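Local coordinates for protein ATP-dependent CLP protease, putative (Plasmodium falciparum, PDB 2F6I) that probably hydrolyses proteins to small peptides in the presence of ATP and magnesium, as the serine protease (ClpP) subunit of a Clp system, represented here by its catalytic domain, at residues 101-104 with 105-109; 169-173 with 174-178. One frame throughout, in Å; residues are numbered along the deposited sequence.

Contact 1: 101-104 with 105-109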
loop_
_atom_site.group_PDB
_atom_site.type_symbol
_atom_site.label_atom_id
_atom_site.label_comp_id
_atom_site.label_asym_id
_atom_site.label_seq_id
_atom_site.Cartn_x
_atom_site.Cartn_y
_atom_site.Cartn_z
ATOM N N THR C 101 2.768 39.475 22.509
ATOM C CA THR C 101 3.058 38.068 22.291
ATOM C C THR C 101 3.523 37.332 23.541
ATOM O O THR C 101 4.350 37.834 24.301
ATOM C CB THR C 101 4.142 37.910 21.210
ATOM O OG1 THR C 101 5.306 38.652 21.594
ATOM C CG2 THR C 101 3.641 38.428 19.875
ATOM N N ILE C 102 2.982 36.137 23.743
ATOM C CA ILE C 102 3.346 35.305 24.881
ATOM C C ILE C 102 3.653 33.907 24.359
ATOM O O ILE C 102 2.806 33.257 23.744
ATOM C CB ILE C 102 2.209 35.222 25.915
ATOM C CG1 ILE C 102 1.873 36.627 26.422
ATOM C CG2 ILE C 102 2.631 34.331 27.079
ATOM C CD1 ILE C 102 0.800 36.659 27.497
ATOM N N SER C 103 4.874 33.448 24.599
ATOM C CA SER C 103 5.282 32.137 24.130
ATOM C C SER C 103 5.354 31.119 25.249
ATOM O O SER C 103 5.618 31.458 26.401
ATOM C CB SER C 103 6.656 32.220 23.471
ATOM O OG SER C 103 7.654 32.455 24.450
ATOM N N PHE C 104 5.101 29.867 24.896
ATOM C CA PHE C 104 5.197 28.766 25.837
ATOM C C PHE C 104 5.415 27.490 25.040
ATOM O O PHE C 104 5.067 27.421 23.863
ATOM C CB PHE C 104 3.953 28.662 26.737
ATOM C CG PHE C 104 2.672 28.362 26.012
ATOM C CD1 PHE C 104 1.723 29.362 25.814
ATOM C CD2 PHE C 104 2.381 27.071 25.582
ATOM C CE1 PHE C 104 0.499 29.079 25.204
ATOM C CE2 PHE C 104 1.162 26.778 24.971
ATOM C CZ PHE C 104 0.219 27.786 24.783
ATOM N N GLY C 105 6.023 26.495 25.674
ATOM C CA GLY C 105 6.282 25.242 24.992
ATOM C C GLY C 105 7.509 25.325 24.108
ATOM O O GLY C 105 8.639 25.291 24.591
ATOM N N LEU C 106 7.288 25.439 22.805
ATOM C CA LEU C 106 8.388 25.521 21.861
ATOM C C LEU C 106 8.079 26.536 20.776
ATOM O O LEU C 106 6.985 26.541 20.211
ATOM C CB LEU C 106 8.637 24.152 21.224
ATOM C CG LEU C 106 9.865 24.061 20.320
ATOM C CD1 LEU C 106 11.089 24.380 21.143
ATOM C CD2 LEU C 106 9.986 22.672 19.724
ATOM N N VAL C 107 9.045 27.402 20.494
ATOM C CA VAL C 107 8.884 28.418 19.465
ATOM C C VAL C 107 10.133 28.414 18.602
ATOM O O VAL C 107 11.248 28.333 19.123
ATOM C CB VAL C 107 8.683 29.814 20.083
ATOM C CG1 VAL C 107 8.590 30.861 18.986
ATOM C CG2 VAL C 107 7.416 29.824 20.933
ATOM N N ALA C 108 9.950 28.498 17.287
ATOM C CA ALA C 108 11.085 28.474 16.373
ATOM C C ALA C 108 10.861 29.226 15.065
ATOM O O ALA C 108 9.728 29.555 14.701
ATOM C CB ALA C 108 11.462 27.031 16.072
ATOM N N SER C 109 11.961 29.488 14.364
ATOM C CA SER C 109 11.947 30.191 13.084
ATOM C C SER C 109 10.973 31.368 13.064
ATOM O O SER C 109 10.993 32.210 13.965
ATOM C CB SER C 109 11.614 29.210 11.958
ATOM O OG SER C 109 11.819 29.808 10.690
#
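Ser-103 and Val-107 face each other across the corner at which strand 99-104 of the central parallel sheet of the ClpP fold gives way to the short strand 106-107 of a second, mixed sheet. Their CA atoms are 7.0 Å apart and both CB atoms point into the bend. The direct nonpolar contact joins Ser-103 CB to Val-107 CG2 at 3.6 Å. The valine torsion (chi1 177°) lays CG2 beside its own backbone N, and this is the methyl that reaches back to the first strand. CG2 also approaches Phe-104 O to 4.5 Å.

Gly-105 makes the corner itself. Its positive phi (80°) is a backbone shape that glycine accepts readily. The CB bond of Phe-104 points away from 105-109, yet CB stays near the turn: Gly-105 N lies 3.2 Å from Phe-104 CB and sits at the edge of the ring, close to its plane, 3.7 Å from Phe-104 CD2. The Phe-104 side chain packs on Tyr-74 and Asn-76 of strand 71-77, and on Ile-57 of a second subunit.

Polar contacts run to neighbouring parts of the chain. The CB bond of Leu-106 points away from 101-104, and its side chain comes within about 7 Å of that of His-134, the predicted active-site histidine, so the corner lies near the probable catalytic region; Leu-106 N donates to Asn-76 OD1. Ser-103 shares backbone hydrogen bonds with Lys-124 and Leu-126, and with chi1 71° its OG stands between its backbone N and carbonyl carbon and forms a weak hydrogen bond with Ser-125 OG.

Contact 2: 169-173 with 174-178; sequences TNQTV and ETIEK
A helix N-terminus, preceded by the short loop that leaves helix 151-169, sets the frame here: Thr-172 occupies the N-cap of helix 173-181. Its carbonyl opens the main-chain ladder, with Ile-176 N donating to Thr-172 O at 3.0 Å. The next i to i+4 rung runs from Glu-177 N to Val-173 O, also at 3.0 Å.

Two hydroxyls meet on one flank of this first turn. Thr-172 and Thr-175 cross at about a right angle, and a 3.0 Å hydrogen bond links Thr-172 OG1 to Thr-175 OG1. A water ties the same flank to the loop: it accepts from Thr-172 N, donates to Gln-171 OE1 at 2.6 Å, and is also bonded to Thr-175 OG1. The Gln-171 chain, bent at chi2 (-61°), folds back so that its amide oxygen reaches this water, while the NE2 end makes a weak hydrogen bond to Tyr-194 O.

The nonpolar contact lies between Gln-171 and Ile-176. They hold the positions of a hydrophobic staple, one residue before the cap and four after it, although one partner is the CB of a glutamine. Ile-176 itself is buried against Tyr-162 and Leu-165 of helix 151-169, and against Tyr-194. Farther along the helix, Glu-177 OE2 forms a salt bridge with Lys-152 of a third subunit. Between the two staple positions, Ile-176 CD1 abuts Gln-171 CB at 3.5 Å, and Thr-169 OG1, hydrogen-bonded to Leu-165 O, lies 4.0 Å from Ile-176 CD1.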
loop_
_atom_site.group_PDB
_atom_site.type_symbol
_atom_site.label_atom_id
_atom_site.label_comp_id
_atom_site.label_asym_id
_atom_site.label_seq_id
_atom_site.Cartn_x
_atom_site.Cartn_y
_atom_site.Cartn_z
ATOM N N THR C 169 15.691 42.273 17.825
ATOM C CA THR C 169 16.488 41.892 18.986
ATOM C C THR C 169 17.755 42.716 19.185
ATOM O O THR C 169 18.428 42.586 20.211
ATOM C CB THR C 169 16.896 40.408 18.894
ATOM O OG1 THR C 169 17.663 40.198 17.702
ATOM C CG2 THR C 169 15.663 39.519 18.858
ATOM N N ASN C 170 18.076 43.554 18.204
ATOM C CA ASN C 170 19.267 44.401 18.257
ATOM C C ASN C 170 20.542 43.603 18.012
ATOM O O ASN C 170 21.646 44.145 18.078
ATOM C CB ASN C 170 19.358 45.125 19.603
ATOM C CG ASN C 170 18.200 46.075 19.828
ATOM O OD1 ASN C 170 17.994 47.013 19.053
ATOM N ND2 ASN C 170 17.434 45.837 20.892
ATOM N N GLN C 171 20.386 42.311 17.742
ATOM C CA GLN C 171 21.530 41.459 17.457
ATOM C C GLN C 171 21.904 41.733 16.016
ATOM O O GLN C 171 21.085 42.225 15.243
ATOM C CB GLN C 171 21.165 39.984 17.612
ATOM C CG GLN C 171 20.766 39.584 19.015
ATOM C CD GLN C 171 21.874 39.815 20.014
ATOM O OE1 GLN C 171 23.001 39.359 19.822
ATOM N NE2 GLN C 171 21.562 40.524 21.093
ATOM N N THR C 172 23.141 41.425 15.652
ATOM C CA THR C 172 23.586 41.645 14.285
ATOM C C THR C 172 23.170 40.463 13.422
ATOM O O THR C 172 23.001 39.349 13.930
ATOM C CB THR C 172 25.117 41.785 14.210
ATOM O OG1 THR C 172 25.736 40.525 14.499
ATOM C CG2 THR C 172 25.600 42.781 15.234
ATOM N N VAL C 173 22.999 40.707 12.127
ATOM C CA VAL C 173 22.610 39.651 11.206
ATOM C C VAL C 173 23.612 38.495 11.263
ATOM O O VAL C 173 23.241 37.331 11.098
ATOM C CB VAL C 173 22.523 40.189 9.762
ATOM C CG1 VAL C 173 22.081 39.087 8.813
ATOM C CG2 VAL C 173 21.551 41.352 9.703
ATOM N N GLU C 174 24.881 38.819 11.499
ATOM C CA GLU C 174 25.927 37.802 11.580
ATOM C C GLU C 174 25.670 36.870 12.757
ATOM O O GLU C 174 25.714 35.646 12.615
ATOM C CB GLU C 174 27.304 38.456 11.743
ATOM C CG GLU C 174 27.785 39.224 10.523
ATOM C CD GLU C 174 26.832 40.331 10.118
ATOM O OE1 GLU C 174 26.553 41.218 10.954
ATOM O OE2 GLU C 174 26.362 40.311 8.960
ATOM N N THR C 175 25.406 37.457 13.920
ATOM C CA THR C 175 25.138 36.679 15.122
ATOM C C THR C 175 23.919 35.786 14.914
ATOM O O THR C 175 23.952 34.597 15.231
ATOM C CB THR C 175 24.885 37.598 16.334
ATOM O OG1 THR C 175 26.065 38.360 16.611
ATOM C CG2 THR C 175 24.516 36.777 17.562
ATOM N N ILE C 176 22.850 36.369 14.375
ATOM C CA ILE C 176 21.614 35.634 14.125
ATOM C C ILE C 176 21.879 34.414 13.253
ATOM O O ILE C 176 21.514 33.294 13.607
ATOM C CB ILE C 176 20.561 36.512 13.404
ATOM C CG1 ILE C 176 20.270 37.773 14.224
ATOM C CG2 ILE C 176 19.283 35.710 13.180
ATOM C CD1 ILE C 176 19.709 37.506 15.604
ATOM N N GLU C 177 22.517 34.639 12.110
ATOM C CA GLU C 177 22.814 33.554 11.190
ATOM C C GLU C 177 23.688 32.474 11.820
ATOM O O GLU C 177 23.390 31.284 11.708
ATOM C CB GLU C 177 23.476 34.108 9.930
ATOM C CG GLU C 177 23.907 33.045 8.945
ATOM C CD GLU C 177 24.005 33.578 7.534
ATOM O OE1 GLU C 177 24.488 34.719 7.361
ATOM O OE2 GLU C 177 23.606 32.852 6.600
ATOM N N LYS C 178 24.765 32.882 12.481
ATOM C CA LYS C 178 25.652 31.922 13.123
ATOM C C LYS C 178 24.858 31.075 14.114
ATOM O O LYS C 178 24.981 29.850 14.134
ATOM C CB LYS C 178 26.791 32.647 13.843
HETATM O O HOH W 1 24.459 40.206 17.833
#

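Overall arrangement
From the N terminus the chain lays down strands 41-44 and 71-77 before strand 99-104 enters contact 1, which bridges one sharp corner between the parallel sheet and the mixed sheet. Helix 109-116, strands 123-125 and 130-132 and helix 151-169 follow; contact 2 then joins that last helix to helix 173-181. The contacts lie in series, neither nesting nor crossing, and each spans only a local turn. The centres of contacts 1 and 2 are 19 Å apart, and the two do not touch. His-134, the predicted active-site residue, lies between them in sequence: its side chain is about 9 Å from that of Ile-176 in contact 2, and contact 1 too lies near it.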